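Side-chain contacts in glycosyl hyrolase, family 3 (Deinococcus radiodurans, PDB 3TEV), which probably hydrolyses O-glycosidic bonds and has a TIM-barrel domain of glycoside hydrolase family 3: residues D14-G19 with E312-V317; R281-G286 with A318-R323. One frame throughout, in Å; residues are numbered along the deposited sequence.

Contact 1: D14-G19 with E312-V317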
loop_
_atom_site.group_PDB
_atom_site.type_symbol
_atom_site.label_atom_id
_atom_site.label_comp_id
_atom_site.label_asym_id
_atom_site.label_seq_id
_atom_site.Cartn_x
_atom_site.Cartn_y
_atom_site.Cartn_z
ATOM N N ASP A 14 20.429 16.292 -4.987
ATOM C CA ASP A 14 19.228 15.535 -5.290
ATOM C C ASP A 14 18.210 15.713 -4.155
ATOM O O ASP A 14 17.799 14.737 -3.526
ATOM C CB ASP A 14 19.615 14.062 -5.501
ATOM C CG ASP A 14 18.528 13.250 -6.171
ATOM O OD1 ASP A 14 17.593 13.841 -6.769
ATOM O OD2 ASP A 14 18.617 12.001 -6.106
ATOM N N PRO A 15 17.826 16.977 -3.864
ATOM C CA PRO A 15 16.887 17.184 -2.757
ATOM C C PRO A 15 15.552 16.488 -3.013
ATOM O O PRO A 15 15.174 16.270 -4.162
ATOM C CB PRO A 15 16.726 18.709 -2.678
ATOM C CG PRO A 15 17.365 19.257 -3.908
ATOM C CD PRO A 15 18.265 18.236 -4.500
ATOM N N VAL A 16 14.874 16.089 -1.944
ATOM C CA VAL A 16 13.611 15.372 -2.071
ATOM C C VAL A 16 12.549 16.313 -2.618
ATOM O O VAL A 16 12.422 17.434 -2.156
ATOM C CB VAL A 16 13.149 14.802 -0.726
ATOM C CG1 VAL A 16 11.796 14.082 -0.876
ATOM C CG2 VAL A 16 14.207 13.848 -0.165
ATOM N N ARG A 17 11.799 15.865 -3.609
ATOM C CA ARG A 17 10.683 16.648 -4.110
ATOM C C ARG A 17 9.367 16.089 -3.587
ATOM O O ARG A 17 9.261 14.896 -3.341
ATOM C CB ARG A 17 10.688 16.641 -5.621
ATOM C CG ARG A 17 11.988 17.178 -6.193
ATOM C CD ARG A 17 11.975 17.061 -7.686
ATOM N NE ARG A 17 10.990 17.985 -8.236
ATOM C CZ ARG A 17 10.607 18.002 -9.509
ATOM N NH1 ARG A 17 11.135 17.117 -10.373
ATOM N NH2 ARG A 17 9.698 18.908 -9.900
ATOM N N PRO A 18 8.351 16.956 -3.430
ATOM C CA PRO A 18 7.068 16.473 -2.901
ATOM C C PRO A 18 6.484 15.346 -3.742
ATOM O O PRO A 18 5.922 14.434 -3.188
ATOM C CB PRO A 18 6.155 17.710 -2.943
ATOM C CG PRO A 18 6.912 18.766 -3.709
ATOM C CD PRO A 18 8.366 18.413 -3.665
ATOM N N GLY A 19 6.635 15.397 -5.064
ATOM C CA GLY A 19 6.091 14.329 -5.920
ATOM C C GLY A 19 6.711 12.958 -5.699
ATOM O O GLY A 19 6.119 11.943 -6.054
ATOM N N GLU A 312 11.157 21.822 5.373
ATOM C CA GLU A 312 11.534 21.860 6.775
ATOM C C GLU A 312 11.771 20.457 7.367
ATOM O O GLU A 312 12.035 20.316 8.562
ATOM C CB GLU A 312 10.520 22.680 7.583
ATOM C CG GLU A 312 10.457 24.174 7.176
ATOM C CD GLU A 312 11.763 24.952 7.493
ATOM O OE1 GLU A 312 12.398 24.699 8.551
ATOM O OE2 GLU A 312 12.160 25.835 6.703
ATOM N N ASN A 313 11.713 19.424 6.534
ATOM C CA ASN A 313 11.809 18.067 7.054
ATOM C C ASN A 313 12.709 17.180 6.181
ATOM O O ASN A 313 12.443 15.973 5.992
ATOM C CB ASN A 313 10.394 17.477 7.216
ATOM C CG ASN A 313 9.580 18.190 8.308
ATOM O OD1 ASN A 313 9.700 17.866 9.494
ATOM N ND2 ASN A 313 8.755 19.163 7.911
ATOM N N GLN A 314 13.772 17.787 5.667
ATOM C CA GLN A 314 14.598 17.181 4.628
ATOM C C GLN A 314 15.229 15.837 5.001
ATOM O O GLN A 314 15.222 14.931 4.187
ATOM C CB GLN A 314 15.648 18.182 4.075
ATOM C CG GLN A 314 15.162 19.064 2.824
ATOM C CD GLN A 314 14.729 18.235 1.550
ATOM O OE1 GLN A 314 15.423 17.290 1.115
ATOM N NE2 GLN A 314 13.589 18.602 0.961
ATOM N N ALA A 315 15.769 15.696 6.208
ATOM C CA ALA A 315 16.397 14.439 6.602
ATOM C C ALA A 315 15.355 13.321 6.716
ATOM O O ALA A 315 15.574 12.198 6.246
ATOM C CB ALA A 315 17.175 14.596 7.919
ATOM N N ALA A 316 14.213 13.640 7.322
ATOM C CA ALA A 316 13.138 12.680 7.463
ATOM C C ALA A 316 12.630 12.227 6.088
ATOM O O ALA A 316 12.479 11.015 5.850
ATOM C CB ALA A 316 11.996 13.275 8.305
ATOM N N VAL A 317 12.393 13.164 5.170
ATOM C CA VAL A 317 11.867 12.753 3.864
ATOM C C VAL A 317 12.919 12.049 2.983
ATOM O O VAL A 317 12.570 11.232 2.112
ATOM C CB VAL A 317 11.117 13.876 3.091
ATOM C CG1 VAL A 317 9.882 14.332 3.879
ATOM C CG2 VAL A 317 12.041 15.039 2.767
#

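Contact 2: R281-G286 with A318-R323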
loop_
_atom_site.group_PDB
_atom_site.type_symbol
_atom_site.label_atom_id
_atom_site.label_comp_id
_atom_site.label_asym_id
_atom_site.label_seq_id
_atom_site.Cartn_x
_atom_site.Cartn_y
_atom_site.Cartn_z
ATOM N N ARG A 281 -0.001 14.880 7.418
ATOM C CA ARG A 281 -0.113 14.174 8.698
ATOM C C ARG A 281 0.327 12.699 8.577
ATOM O O ARG A 281 1.041 12.203 9.457
ATOM C CB ARG A 281 -1.530 14.319 9.263
ATOM C CG ARG A 281 -1.825 13.498 10.528
ATOM C CD ARG A 281 -1.224 14.068 11.858
ATOM N NE ARG A 281 -1.489 13.194 13.015
ATOM C CZ ARG A 281 -1.266 13.523 14.294
ATOM N NH1 ARG A 281 -0.773 14.714 14.623
ATOM N NH2 ARG A 281 -1.543 12.657 15.259
ATOM N N ALA A 282 -0.038 12.022 7.480
ATOM C CA ALA A 282 0.406 10.643 7.251
ATOM C C ALA A 282 1.929 10.542 7.170
ATOM O O ALA A 282 2.522 9.639 7.769
ATOM C CB ALA A 282 -0.228 10.039 5.985
ATOM N N LEU A 283 2.555 11.458 6.425
ATOM C CA LEU A 283 3.995 11.416 6.261
ATOM C C LEU A 283 4.652 11.671 7.616
ATOM O O LEU A 283 5.541 10.925 8.010
ATOM C CB LEU A 283 4.466 12.415 5.204
ATOM C CG LEU A 283 4.067 12.062 3.764
ATOM C CD1 LEU A 283 4.165 13.304 2.884
ATOM C CD2 LEU A 283 4.900 10.877 3.184
ATOM N N ARG A 284 4.162 12.672 8.352
ATOM C CA ARG A 284 4.703 12.992 9.678
ATOM C C ARG A 284 4.544 11.818 10.639
ATOM O O ARG A 284 5.473 11.494 11.388
ATOM C CB ARG A 284 4.015 14.221 10.276
ATOM C CG ARG A 284 4.491 15.552 9.754
ATOM C CD ARG A 284 3.950 16.714 10.617
ATOM N NE ARG A 284 4.616 17.971 10.278
ATOM C CZ ARG A 284 3.990 19.088 9.925
ATOM N NH1 ARG A 284 2.665 19.144 9.887
ATOM N NH2 ARG A 284 4.695 20.165 9.628
ATOM N N ALA A 285 3.367 11.189 10.635
ATOM C CA ALA A 285 3.116 10.045 11.514
ATOM C C ALA A 285 4.062 8.861 11.246
ATOM O O ALA A 285 4.319 8.051 12.148
ATOM C CB ALA A 285 1.661 9.596 11.395
ATOM N N GLY A 286 4.569 8.749 10.018
ATOM C CA GLY A 286 5.473 7.650 9.678
ATOM C C GLY A 286 5.354 6.964 8.318
ATOM O O GLY A 286 6.172 6.086 8.018
ATOM N N ALA A 318 14.192 12.352 3.228
ATOM C CA ALA A 318 15.287 11.647 2.555
ATOM C C ALA A 318 15.241 10.162 2.909
ATOM O O ALA A 318 15.367 9.300 2.034
ATOM C CB ALA A 318 16.684 12.286 2.903
ATOM N N THR A 319 15.026 9.878 4.190
ATOM C CA THR A 319 14.895 8.507 4.685
ATOM C C THR A 319 13.684 7.811 4.015
ATOM O O THR A 319 13.787 6.672 3.562
ATOM C CB THR A 319 14.732 8.501 6.233
ATOM O OG1 THR A 319 15.868 9.132 6.835
ATOM C CG2 THR A 319 14.599 7.074 6.782
ATOM N N LYS A 320 12.554 8.498 3.937
ATOM C CA LYS A 320 11.373 7.930 3.288
ATOM C C LYS A 320 11.662 7.630 1.816
ATOM O O LYS A 320 11.361 6.543 1.340
ATOM C CB LYS A 320 10.148 8.835 3.421
ATOM C CG LYS A 320 9.738 9.172 4.864
ATOM C CD LYS A 320 8.672 10.323 4.832
ATOM C CE LYS A 320 8.336 10.840 6.217
ATOM N NZ LYS A 320 7.823 9.723 7.078
ATOM N N ARG A 321 12.275 8.571 1.109
ATOM C CA ARG A 321 12.568 8.358 -0.311
ATOM C C ARG A 321 13.531 7.186 -0.555
ATOM O O ARG A 321 13.356 6.428 -1.509
ATOM C CB ARG A 321 13.085 9.642 -0.988
ATOM C CG ARG A 321 13.215 9.489 -2.506
ATOM C CD ARG A 321 13.737 10.761 -3.207
ATOM N NE ARG A 321 15.109 11.030 -2.791
ATOM C CZ ARG A 321 15.837 12.088 -3.143
ATOM N NH1 ARG A 321 15.344 13.038 -3.944
ATOM N NH2 ARG A 321 17.085 12.182 -2.695
ATOM N N GLU A 322 14.553 7.064 0.293
ATOM C CA GLU A 322 15.489 5.962 0.212
ATOM C C GLU A 322 14.833 4.584 0.409
ATOM O O GLU A 322 15.237 3.626 -0.231
ATOM C CB GLU A 322 16.655 6.171 1.194
ATOM C CG GLU A 322 17.662 4.968 1.314
ATOM C CD GLU A 322 18.259 4.473 -0.046
ATOM O OE1 GLU A 322 18.375 5.287 -1.010
ATOM O OE2 GLU A 322 18.630 3.264 -0.135
ATOM N N ARG A 323 13.837 4.475 1.287
ATOM C CA ARG A 323 13.073 3.232 1.399
ATOM C C ARG A 323 12.378 2.884 0.079
ATOM O O ARG A 323 12.351 1.709 -0.335
ATOM C CB ARG A 323 12.032 3.317 2.504
ATOM C CG ARG A 323 12.649 3.264 3.881
ATOM C CD ARG A 323 11.591 2.975 4.932
ATOM N NE ARG A 323 12.152 3.062 6.280
ATOM C CZ ARG A 323 12.045 4.121 7.078
ATOM N NH1 ARG A 323 11.385 5.215 6.686
ATOM N NH2 ARG A 323 12.607 4.075 8.276
HETATM O O HOH W 1 7.823 10.360 10.191
HETATM O O HOH W 2 9.335 7.367 7.695
#

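Contact 1: D14-G19 with E312-V317
Val16 meets Val317 and Gln314 in the first turn of helix 314-330. Val16 CB lies 3.7 Å from Val317 CG2. Val317 CG2 sits over Val16 CB, with both Val16 methyls equally near. Val16 CG1 stands anti to the backbone N (chi1 179°). Val16 CG1 comes 4.0 Å from Val317 CB, and Val16 CG2 comes 3.8 Å from the carbonyl oxygen Val317 O. Both valines are buried, and their side chains cross at a slant.

Gln314 adds a polar contact at the more open side of this apolar pair. Its chain bends at chi2 (-59°), and the bend brings the amide back to the loop backbone. Gln314 OE1 accepts a weak hydrogen bond from Val16 N at 3.3 Å, with an N-H...O angle of 159°. Gln314 OE1 also lies 3.8 Å from Val16 CB; its approach to Pro15 is looser. Replacing Gln314 with an alanine would remove the amide, and Val16 N would probably lose this acceptor while the flank of Val16 was left less covered.

Further links run along the same face of the helix. Asp14 OD2 forms a salt bridge with Arg325, and Asp14 O accepts a hydrogen bond from Arg321. Val317 also touches Tyr309, and Pro18 rests on Val306 and Ala307, all three on helix 296-309. The contact thus lays the loop that leads into strand 22-24 against the start of helix 314-330, with helix 296-309 alongside.

Contact 2: R281-G286 with A318-R323
Leu283 and Lys320 make the nearest backbone approach between the end of helix 275-285 and helix 314-330, with their CA atoms 8.7 Å apart. Gly286 ends the first helix in a Schellman motif, and its positive phi suits a residue without a side chain.

Lys320 spans the gap. Its chain runs extended to CE and then bends at chi4 (-58°), which turns NZ to the backbone carbonyls at the helix end. Lys320 NZ donates to Leu283 O at 2.7 Å. The C=O...N angle is 140°, and the donor is tilted 28° from the carbonyl plane. Further back, Lys320 CD lies 4.2 Å from Leu283 CD2, a looser apolar touch.

Two waters widen the grip. Water 1 accepts from Lys320 NZ at 3.2 Å and donates to Arg284 O. Water 2 accepts from Lys320 NZ at 2.9 Å, gives a weak bond to Gly286 O, and takes a weak one from Arg323 NH1. Lys320 NZ also bonds to Ala287 O.

With three N-H groups for four acceptors, Leu283 O, Ala287 O and the two waters, at least two must share a hydrogen or alternate. The charge of the buried ammonium probably interacts favourably with the negative end of the helix dipole.

In the fold
From the N terminus, the loop 14-19 comes just before strand 22-24, the first strand of the barrel. Contact 1 joins it to the start of helix 314-330, closing a loop of 292 residues that takes in nearly the whole barrel. Contact 2 closes a short one, from the end of helix 275-285 through strand 290-291 and helix 296-309 to the next turns of helix 314-330. The two loops cross, since their segments alternate along the chain. The contact centres are about 9 Å apart. Arg321, within 318-323, links back to 14-19, and Val16 CG2 packs on Ala318 CA at 3.7 Å. Helix 314-330 is thus tied to the loop before strand 22-24 and to the end of helix 275-285.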